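Local coordinates for protein putative metal-dependent hydrolase (Parabacteroides distasonis ATCC 8503, PDB 3KL7) that binds two zinc ions in a metallo-beta-lactamase-type fold and is probably a metal-dependent hydrolase, its substrate unknown, at residues Pro128-Arg142 with Tyr158-Lys170. Residues are numbered along the deposited sequence; the frame is centred on the assembly and turned at random.
Sequences PAYNTTPGRDKYHPR and YIAGDTEDIPEMK. With ZN (zinc ion), chain C; ZN (zinc ion), chain D.
Pro128 rests its CB against Ile166 CD1, while its carbonyl oxygen takes hydrogen bonds from two waters that also reach the Tyr158 hydroxyl. Ala129 packs its methyl against the backbone oxygens of Ala160 and Asp162. The CB of Tyr130 points away from 158-170, but a chi1 of 60° swings the ring back, with Ile166 CG2 over the centre of one face, 3.6 Å from the ring centroid, a CH-pi contact. Arg142 CG covers the opposite face. At the ring edge Tyr130 OH gives a 2.5 Å hydrogen bond to the syn lone pair of Glu168 OE1, the carboxylate nearly perpendicular to the ring (82°). Tyr130 O accepts from Glu164 N at 3.0 Å.

Glu164 extends its side chain to the backbone of Thr132 and Thr133, where the type II turn Thr133-Arg136 begins. OE1 accepts three bonds, all well out of the carboxylate plane: Asn131 ND2 from one side, Thr132 N and Thr133 N from the other, the last almost straight (177°). OE2 meets Thr133 OG1 and Gln192. Asn131 also serves the metal site: its OD1 accepts from His140 ND1 at 2.8 Å, close to the imidazole plane, helping to fix the ring's rotation, with His140 NE2 bound to the first zinc ion (2.1 Å). Asp162 CB lies over a face of that ring, and Asp162 OD2 bridges both metals; His73 and His75 complete the protein ligands of the first, Asp77, His78 and His209 those of the second. This is the dinuclear site of the metallo-beta-lactamase superfamily. Arg142 NH2 makes a salt bridge to Glu168 OE2 (2.7 Å).

The loop between strands 123-128 and 146-152 lies along the chain leaving strand 155-159; farther on, Asp165 and Met169 touch helix 190-200, while Tyr158 pairs with the parallel strand 177-181.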
ATOM      1  N   PRO A 128      -8.056  -5.919  -6.418  1.00 16.35           N
ATOM      2  CA  PRO A 128      -8.591  -6.651  -5.289  1.00 16.58           C
ATOM      3  C   PRO A 128      -7.570  -6.897  -4.179  1.00 16.64           C
ATOM      4  O   PRO A 128      -6.362  -6.928  -4.423  1.00 16.70           O
ATOM      5  CB  PRO A 128      -9.054  -7.988  -5.915  1.00 16.95           C
ATOM      6  CG  PRO A 128      -9.094  -7.750  -7.369  1.00 16.77           C
ATOM      7  CD  PRO A 128      -8.061  -6.726  -7.646  1.00 16.60           C
ATOM      8  N   ALA A 129      -8.074  -7.058  -2.972  1.00 16.52           N
ATOM      9  CA  ALA A 129      -7.271  -7.404  -1.840  1.00 16.84           C
ATOM     10  C   ALA A 129      -8.211  -8.142  -0.837  1.00 17.27           C
ATOM     11  O   ALA A 129      -9.077  -7.500  -0.204  1.00 17.71           O
ATOM     12  CB  ALA A 129      -6.665  -6.143  -1.215  1.00 16.14           C
ATOM     13  N   TYR A 130      -8.050  -9.485  -0.727  1.00 16.99           N
ATOM     14  CA  TYR A 130      -8.942 -10.330   0.122  1.00 16.85           C
ATOM     15  C   TYR A 130      -8.293 -11.654   0.545  1.00 16.78           C
ATOM     16  O   TYR A 130      -7.250 -12.074  -0.000  1.00 16.88           O
ATOM     17  CB  TYR A 130     -10.248 -10.640  -0.610  1.00 16.59           C
ATOM     18  CG  TYR A 130     -10.054 -11.398  -1.912  1.00 15.93           C
ATOM     19  CD1 TYR A 130      -9.738 -10.723  -3.093  1.00 15.26           C
ATOM     20  CD2 TYR A 130     -10.185 -12.790  -1.963  1.00 15.27           C
ATOM     21  CE1 TYR A 130      -9.554 -11.406  -4.288  1.00 14.28           C
ATOM     22  CE2 TYR A 130     -10.003 -13.483  -3.145  1.00 14.56           C
ATOM     23  CZ  TYR A 130      -9.682 -12.781  -4.317  1.00 15.13           C
ATOM     24  OH  TYR A 130      -9.499 -13.465  -5.512  1.00 14.28           O
ATOM     25  N   ASN A 131      -8.922 -12.314   1.513  1.00 16.29           N
ATOM     26  CA  ASN A 131      -8.412 -13.564   2.064  1.00 15.63           C
ATOM     27  C   ASN A 131      -8.901 -14.735   1.249  1.00 15.55           C
ATOM     28  O   ASN A 131     -10.038 -14.748   0.782  1.00 15.28           O
ATOM     29  CB  ASN A 131      -8.860 -13.718   3.523  1.00 15.64           C
ATOM     30  CG  ASN A 131      -8.086 -12.808   4.474  1.00 15.53           C
ATOM     31  OD1 ASN A 131      -8.558 -11.706   4.833  1.00 14.47           O
ATOM     32  ND2 ASN A 131      -6.885 -13.252   4.884  1.00 12.66           N
ATOM     33  N   THR A 132      -8.044 -15.727   1.076  1.00 15.35           N
ATOM     34  CA  THR A 132      -8.415 -16.923   0.315  1.00 15.33           C
ATOM     35  C   THR A 132      -8.605 -18.153   1.235  1.00 14.82           C
ATOM     36  O   THR A 132      -9.315 -19.085   0.883  1.00 15.16           O
ATOM     37  CB  THR A 132      -7.376 -17.216  -0.724  1.00 15.42           C
ATOM     38  OG1 THR A 132      -6.100 -17.344  -0.084  1.00 16.98           O
ATOM     39  CG2 THR A 132      -7.308 -16.063  -1.744  1.00 14.98           C
ATOM     40  N   THR A 133      -7.977 -18.131   2.419  1.00 14.26           N
ATOM     41  CA  THR A 133      -8.077 -19.255   3.369  1.00 13.56           C
ATOM     42  C   THR A 133      -9.509 -19.397   3.905  1.00 13.37           C
ATOM     43  O   THR A 133     -10.106 -18.425   4.363  1.00 12.52           O
ATOM     44  CB  THR A 133      -7.107 -19.067   4.576  1.00 13.42           C
ATOM     45  OG1 THR A 133      -5.787 -18.907   4.097  1.00 12.00           O
ATOM     46  CG2 THR A 133      -7.151 -20.254   5.497  1.00 12.67           C
ATOM     47  N   PRO A 134     -10.057 -20.611   3.850  1.00 13.70           N
ATOM     48  CA  PRO A 134     -11.419 -20.817   4.352  1.00 13.73           C
ATOM     49  C   PRO A 134     -11.593 -20.229   5.744  1.00 13.72           C
ATOM     50  O   PRO A 134     -10.752 -20.434   6.596  1.00 13.83           O
ATOM     51  CB  PRO A 134     -11.545 -22.347   4.394  1.00 13.57           C
ATOM     52  CG  PRO A 134     -10.613 -22.835   3.363  1.00 13.50           C
ATOM     53  CD  PRO A 134      -9.450 -21.867   3.371  1.00 13.73           C
ATOM     54  N   GLY A 135     -12.668 -19.480   5.955  1.00 13.92           N
ATOM     55  CA  GLY A 135     -12.935 -18.877   7.264  1.00 14.21           C
ATOM     56  C   GLY A 135     -12.300 -17.492   7.495  1.00 14.42           C
ATOM     57  O   GLY A 135     -12.690 -16.770   8.434  1.00 14.28           O
ATOM     58  N   ARG A 136     -11.335 -17.108   6.661  1.00 14.27           N
ATOM     59  CA  ARG A 136     -10.660 -15.811   6.855  1.00 14.80           C
ATOM     60  C   ARG A 136     -11.277 -14.663   6.049  1.00 15.75           C
ATOM     61  O   ARG A 136     -10.721 -13.531   5.998  1.00 16.01           O
ATOM     62  CB  ARG A 136      -9.165 -15.939   6.590  1.00 14.77           C
ATOM     63  CG  ARG A 136      -8.420 -16.648   7.738  1.00 14.44           C
ATOM     64  CD  ARG A 136      -6.938 -16.677   7.546  1.00 14.24           C
ATOM     65  NE  ARG A 136      -6.318 -17.723   8.358  1.00 15.30           N
ATOM     66  CZ  ARG A 136      -5.008 -18.016   8.362  1.00 15.98           C
ATOM     67  NH1 ARG A 136      -4.157 -17.329   7.587  1.00 16.97           N
ATOM     68  NH2 ARG A 136      -4.549 -18.995   9.141  1.00 14.75           N
ATOM     69  N   ASP A 137     -12.426 -14.934   5.432  1.00 16.73           N
ATOM     70  CA  ASP A 137     -13.209 -13.891   4.766  1.00 17.81           C
ATOM     71  C   ASP A 137     -13.886 -12.999   5.811  1.00 18.35           C
ATOM     72  O   ASP A 137     -14.347 -11.902   5.494  1.00 18.82           O
ATOM     73  CB  ASP A 137     -14.259 -14.502   3.861  1.00 18.05           C
ATOM     74  CG  ASP A 137     -15.191 -15.391   4.598  1.00 18.32           C
ATOM     75  OD1 ASP A 137     -14.714 -16.296   5.304  1.00 20.43           O
ATOM     76  OD2 ASP A 137     -16.405 -15.192   4.489  1.00 21.03           O
ATOM     77  N   LYS A 138     -13.948 -13.471   7.052  1.00 18.42           N
ATOM     78  CA  LYS A 138     -14.371 -12.623   8.148  1.00 18.90           C
ATOM     79  C   LYS A 138     -13.380 -11.429   8.272  1.00 18.87           C
ATOM     80  O   LYS A 138     -13.768 -10.326   8.628  1.00 18.96           O
ATOM     81  CB  LYS A 138     -14.457 -13.427   9.471  1.00 19.12           C
ATOM     82  CG  LYS A 138     -13.089 -13.819  10.095  1.00 20.69           C
ATOM     83  CD  LYS A 138     -13.239 -14.868  11.264  1.00 20.95           C
ATOM     84  CE  LYS A 138     -11.911 -14.998  12.067  1.00 22.48           C
ATOM     85  NZ  LYS A 138     -11.739 -16.294  12.842  1.00 23.04           N
ATOM     86  N   TYR A 139     -12.115 -11.658   7.953  1.00 18.69           N
ATOM     87  CA  TYR A 139     -11.138 -10.578   7.990  1.00 18.71           C
ATOM     88  C   TYR A 139     -11.288  -9.631   6.796  1.00 18.78           C
ATOM     89  O   TYR A 139     -11.649  -8.471   6.977  1.00 18.86           O
ATOM     90  CB  TYR A 139      -9.719 -11.120   8.076  1.00 18.56           C
ATOM     91  CG  TYR A 139      -9.432 -11.861   9.370  1.00 19.02           C
ATOM     92  CD1 TYR A 139      -9.854 -11.347  10.602  1.00 19.00           C
ATOM     93  CD2 TYR A 139      -8.728 -13.076   9.366  1.00 19.37           C
ATOM     94  CE1 TYR A 139      -9.598 -12.020  11.786  1.00 19.63           C
ATOM     95  CE2 TYR A 139      -8.468 -13.758  10.548  1.00 19.80           C
ATOM     96  CZ  TYR A 139      -8.902 -13.222  11.757  1.00 19.88           C
ATOM     97  OH  TYR A 139      -8.643 -13.878  12.920  1.00 19.18           O
ATOM     98  N   HIS A 140     -11.021 -10.130   5.586  1.00 18.56           N
ATOM     99  CA  HIS A 140     -11.098  -9.307   4.377  1.00 18.48           C
ATOM    100  C   HIS A 140     -11.855 -10.041   3.294  1.00 17.93           C
ATOM    101  O   HIS A 140     -11.277 -10.786   2.537  1.00 17.33           O
ATOM    102  CB  HIS A 140      -9.676  -8.922   3.890  1.00 19.12           C
ATOM    103  CG  HIS A 140      -8.814  -8.346   4.975  1.00 19.78           C
ATOM    104  ND1 HIS A 140      -7.902  -9.101   5.678  1.00 19.08           N
ATOM    105  CD2 HIS A 140      -8.760  -7.102   5.506  1.00 20.51           C
ATOM    106  CE1 HIS A 140      -7.313  -8.342   6.588  1.00 19.65           C
ATOM    107  NE2 HIS A 140      -7.815  -7.126   6.505  1.00 20.54           N
ATOM    108  N   PRO A 141     -13.172  -9.831   3.227  1.00 17.83           N
ATOM    109  CA  PRO A 141     -13.957 -10.525   2.244  1.00 18.01           C
ATOM    110  C   PRO A 141     -13.830  -9.906   0.882  1.00 18.67           C
ATOM    111  O   PRO A 141     -13.679  -8.701   0.757  1.00 18.14           O
ATOM    112  CB  PRO A 141     -15.389 -10.395   2.769  1.00 17.57           C
ATOM    113  CG  PRO A 141     -15.395  -9.185   3.560  1.00 17.62           C
ATOM    114  CD  PRO A 141     -13.987  -8.922   4.037  1.00 17.83           C
ATOM    115  N   ARG A 142     -13.913 -10.747  -0.131  1.00 19.56           N
ATOM    116  CA  ARG A 142     -13.765 -10.342  -1.497  1.00 20.49           C
ATOM    117  C   ARG A 142     -14.590  -9.080  -1.856  1.00 19.51           C
ATOM    118  O   ARG A 142     -15.685  -8.885  -1.362  1.00 19.23           O
ATOM    119  CB  ARG A 142     -14.169 -11.510  -2.406  1.00 21.07           C
ATOM    120  CG  ARG A 142     -13.631 -11.404  -3.745  1.00 24.54           C
ATOM    121  CD  ARG A 142     -13.770 -12.687  -4.518  1.00 28.46           C
ATOM    122  NE  ARG A 142     -13.021 -12.606  -5.776  1.00 32.40           N
ATOM    123  CZ  ARG A 142     -12.769 -13.639  -6.584  1.00 34.55           C
ATOM    124  NH1 ARG A 142     -13.212 -14.856  -6.282  1.00 35.10           N
ATOM    125  NH2 ARG A 142     -12.070 -13.449  -7.705  1.00 35.29           N
ATOM    126  N   TYR A 158       2.884  -0.835  -6.459  1.00 15.15           N
ATOM    127  CA  TYR A 158       1.708  -1.625  -6.042  1.00 14.96           C
ATOM    128  C   TYR A 158       1.663  -1.694  -4.530  1.00 14.48           C
ATOM    129  O   TYR A 158       2.574  -2.221  -3.904  1.00 14.30           O
ATOM    130  CB  TYR A 158       1.785  -3.029  -6.645  1.00 15.37           C
ATOM    131  CG  TYR A 158       0.767  -4.025  -6.107  1.00 16.37           C
ATOM    132  CD1 TYR A 158      -0.542  -3.661  -5.888  1.00 16.50           C
ATOM    133  CD2 TYR A 158       1.127  -5.336  -5.857  1.00 17.10           C
ATOM    134  CE1 TYR A 158      -1.485  -4.587  -5.406  1.00 17.61           C
ATOM    135  CE2 TYR A 158       0.193  -6.269  -5.362  1.00 18.41           C
ATOM    136  CZ  TYR A 158      -1.106  -5.881  -5.141  1.00 17.82           C
ATOM    137  OH  TYR A 158      -2.030  -6.799  -4.656  1.00 19.36           O
ATOM    138  N   ILE A 159       0.626  -1.115  -3.942  1.00 14.25           N
ATOM    139  CA  ILE A 159       0.387  -1.241  -2.504  1.00 14.49           C
ATOM    140  C   ILE A 159      -0.803  -2.217  -2.298  1.00 15.14           C
ATOM    141  O   ILE A 159      -1.941  -1.884  -2.580  1.00 14.78           O
ATOM    142  CB  ILE A 159       0.092   0.138  -1.862  1.00 15.32           C
ATOM    143  CG1 ILE A 159       1.325   1.087  -2.067  1.00 14.79           C
ATOM    144  CG2 ILE A 159      -0.271  -0.030  -0.341  1.00 12.29           C
ATOM    145  CD1 ILE A 159       1.024   2.515  -1.897  1.00 15.46           C
ATOM    146  N   ALA A 160      -0.510  -3.431  -1.826  1.00 15.48           N
ATOM    147  CA  ALA A 160      -1.519  -4.493  -1.816  1.00 16.07           C
ATOM    148  C   ALA A 160      -2.616  -4.276  -0.782  1.00 16.02           C
ATOM    149  O   ALA A 160      -3.714  -4.752  -0.951  1.00 16.18           O
ATOM    150  CB  ALA A 160      -0.868  -5.856  -1.619  1.00 15.99           C
ATOM    151  N   GLY A 161      -2.329  -3.542   0.271  1.00 16.24           N
ATOM    152  CA  GLY A 161      -3.268  -3.496   1.404  1.00 16.63           C
ATOM    153  C   GLY A 161      -3.265  -4.856   2.118  1.00 16.93           C
ATOM    154  O   GLY A 161      -2.219  -5.512   2.185  1.00 17.32           O
ATOM    155  N   ASP A 162      -4.424  -5.283   2.639  1.00 16.56           N
ATOM    156  CA  ASP A 162      -4.517  -6.575   3.354  1.00 16.49           C
ATOM    157  C   ASP A 162      -5.139  -7.664   2.467  1.00 15.88           C
ATOM    158  O   ASP A 162      -6.299  -7.586   2.101  1.00 14.86           O
ATOM    159  CB  ASP A 162      -5.305  -6.418   4.667  1.00 16.71           C
ATOM    160  CG  ASP A 162      -4.484  -5.716   5.763  1.00 18.42           C
ATOM    161  OD1 ASP A 162      -3.275  -5.400   5.516  1.00 19.85           O
ATOM    162  OD2 ASP A 162      -5.027  -5.497   6.864  1.00 20.46           O
ATOM    163  N   THR A 163      -4.329  -8.676   2.127  1.00 15.46           N
ATOM    164  CA  THR A 163      -4.732  -9.706   1.174  1.00 14.87           C
ATOM    165  C   THR A 163      -3.920 -10.987   1.377  1.00 15.03           C
ATOM    166  O   THR A 163      -2.940 -11.002   2.091  1.00 15.92           O
ATOM    167  CB  THR A 163      -4.521  -9.207  -0.261  1.00 15.03           C
ATOM    168  OG1 THR A 163      -4.950 -10.211  -1.210  1.00 14.54           O
ATOM    169  CG2 THR A 163      -3.041  -8.851  -0.494  1.00 13.14           C
ATOM    170  N   GLU A 164      -4.348 -12.056   0.755  1.00 15.33           N
ATOM    171  CA  GLU A 164      -3.537 -13.256   0.667  1.00 14.86           C
ATOM    172  C   GLU A 164      -3.035 -13.377  -0.776  1.00 14.95           C
ATOM    173  O   GLU A 164      -3.194 -12.433  -1.577  1.00 14.34           O
ATOM    174  CB  GLU A 164      -4.345 -14.505   1.141  1.00 14.82           C
ATOM    175  CG  GLU A 164      -4.260 -14.711   2.680  1.00 13.86           C
ATOM    176  CD  GLU A 164      -5.091 -15.871   3.192  1.00 12.51           C
ATOM    177  OE1 GLU A 164      -6.335 -15.728   3.248  1.00 11.07           O
ATOM    178  OE2 GLU A 164      -4.486 -16.926   3.571  1.00 10.49           O
ATOM    179  N   ASP A 165      -2.414 -14.504  -1.113  1.00 15.33           N
ATOM    180  CA  ASP A 165      -1.847 -14.689  -2.459  1.00 15.38           C
ATOM    181  C   ASP A 165      -2.945 -14.993  -3.456  1.00 15.64           C
ATOM    182  O   ASP A 165      -3.066 -16.115  -3.954  1.00 16.36           O
ATOM    183  CB  ASP A 165      -0.790 -15.802  -2.461  1.00 15.21           C
ATOM    184  CG  ASP A 165      -1.313 -17.119  -1.866  1.00 15.77           C
ATOM    185  OD1 ASP A 165      -2.036 -17.069  -0.850  1.00 16.13           O
ATOM    186  OD2 ASP A 165      -0.989 -18.197  -2.417  1.00 16.81           O
ATOM    187  N   ILE A 166      -3.734 -13.981  -3.767  1.00 15.81           N
ATOM    188  CA  ILE A 166      -4.915 -14.160  -4.603  1.00 15.53           C
ATOM    189  C   ILE A 166      -4.527 -14.333  -6.071  1.00 16.67           C
ATOM    190  O   ILE A 166      -3.469 -13.846  -6.492  1.00 16.94           O
ATOM    191  CB  ILE A 166      -5.896 -12.978  -4.434  1.00 15.51           C
ATOM    192  CG1 ILE A 166      -5.222 -11.627  -4.812  1.00 14.67           C
ATOM    193  CG2 ILE A 166      -6.407 -12.934  -3.027  1.00 11.73           C
ATOM    194  CD1 ILE A 166      -6.203 -10.474  -4.918  1.00 13.42           C
ATOM    195  N   PRO A 167      -5.385 -15.037  -6.864  1.00 17.51           N
ATOM    196  CA  PRO A 167      -5.072 -15.350  -8.273  1.00 18.02           C
ATOM    197  C   PRO A 167      -5.009 -14.131  -9.185  1.00 18.68           C
ATOM    198  O   PRO A 167      -4.402 -14.197 -10.258  1.00 19.22           O
ATOM    199  CB  PRO A 167      -6.226 -16.293  -8.703  1.00 17.69           C
ATOM    200  CG  PRO A 167      -7.326 -15.992  -7.800  1.00 17.88           C
ATOM    201  CD  PRO A 167      -6.699 -15.584  -6.467  1.00 17.82           C
ATOM    202  N   GLU A 168      -5.633 -13.035  -8.768  1.00 19.19           N
ATOM    203  CA  GLU A 168      -5.612 -11.811  -9.539  1.00 19.74           C
ATOM    204  C   GLU A 168      -4.229 -11.157  -9.553  1.00 19.67           C
ATOM    205  O   GLU A 168      -3.983 -10.248 -10.327  1.00 19.64           O
ATOM    206  CB  GLU A 168      -6.640 -10.801  -9.001  1.00 20.16           C
ATOM    207  CG  GLU A 168      -8.075 -11.093  -9.395  1.00 21.20           C
ATOM    208  CD  GLU A 168      -8.840 -11.856  -8.330  1.00 23.47           C
ATOM    209  OE1 GLU A 168      -8.211 -12.585  -7.516  1.00 24.91           O
ATOM    210  OE2 GLU A 168     -10.082 -11.727  -8.310  1.00 26.64           O
HETATM  211  N   MSE A 169      -3.336 -11.602  -8.701  1.00 19.84           N
HETATM  212  CA  MSE A 169      -2.003 -11.051  -8.728  1.00 19.99           C
HETATM  213  C   MSE A 169      -1.270 -11.419 -10.022  1.00 20.07           C
HETATM  214  O   MSE A 169      -0.399 -10.703 -10.451  1.00 18.87           O
HETATM  215  CB  MSE A 169      -1.218 -11.443  -7.487  1.00 19.71           C
HETATM  216  CG  MSE A 169      -1.440 -10.477  -6.350  1.00 19.38           C
HETATM  217 SE   MSE A 169      -0.716 -11.096  -4.802  0.75 19.18          SE
HETATM  218  CE  MSE A 169      -1.367  -9.766  -3.545  1.00 15.87           C
ATOM    219  N   LYS A 170      -1.673 -12.531 -10.658  1.00 21.21           N
ATOM    220  CA  LYS A 170      -1.123 -12.898 -11.987  1.00 21.69           C
ATOM    221  C   LYS A 170      -1.405 -11.799 -13.017  1.00 20.87           C
ATOM    222  O   LYS A 170      -0.708 -11.688 -14.002  1.00 21.01           O
ATOM    223  CB  LYS A 170      -1.702 -14.241 -12.477  1.00 22.67           C
ATOM    224  CG  LYS A 170      -1.100 -15.490 -11.772  1.00 25.19           C
ATOM    225  CD  LYS A 170      -1.732 -16.842 -12.324  1.00 27.77           C
ATOM    226  CE  LYS A 170      -3.186 -17.071 -11.788  1.00 28.80           C
ATOM    227  NZ  LYS A 170      -3.947 -18.146 -12.577  1.00 29.90           N
TER
HETATM  228 ZN    ZN C 302      -7.174  -5.472   7.675  1.00 32.06          ZN
HETATM  229 ZN    ZN D 303      -4.303  -4.600   8.608  1.00 29.21          ZN
HETATM  230  O   HOH W   1      -4.173  -6.000  -3.177  1.00 11.11           O
HETATM  231  O   HOH W   2      -4.421  -7.569  -6.472  1.00 21.23           O
HETATM  232  O   HOH W   3     -12.207 -10.422  -6.946  1.00 32.82           O
HETATM  233  O   HOH W   4      -6.278  -4.494   9.225  1.00 37.88           O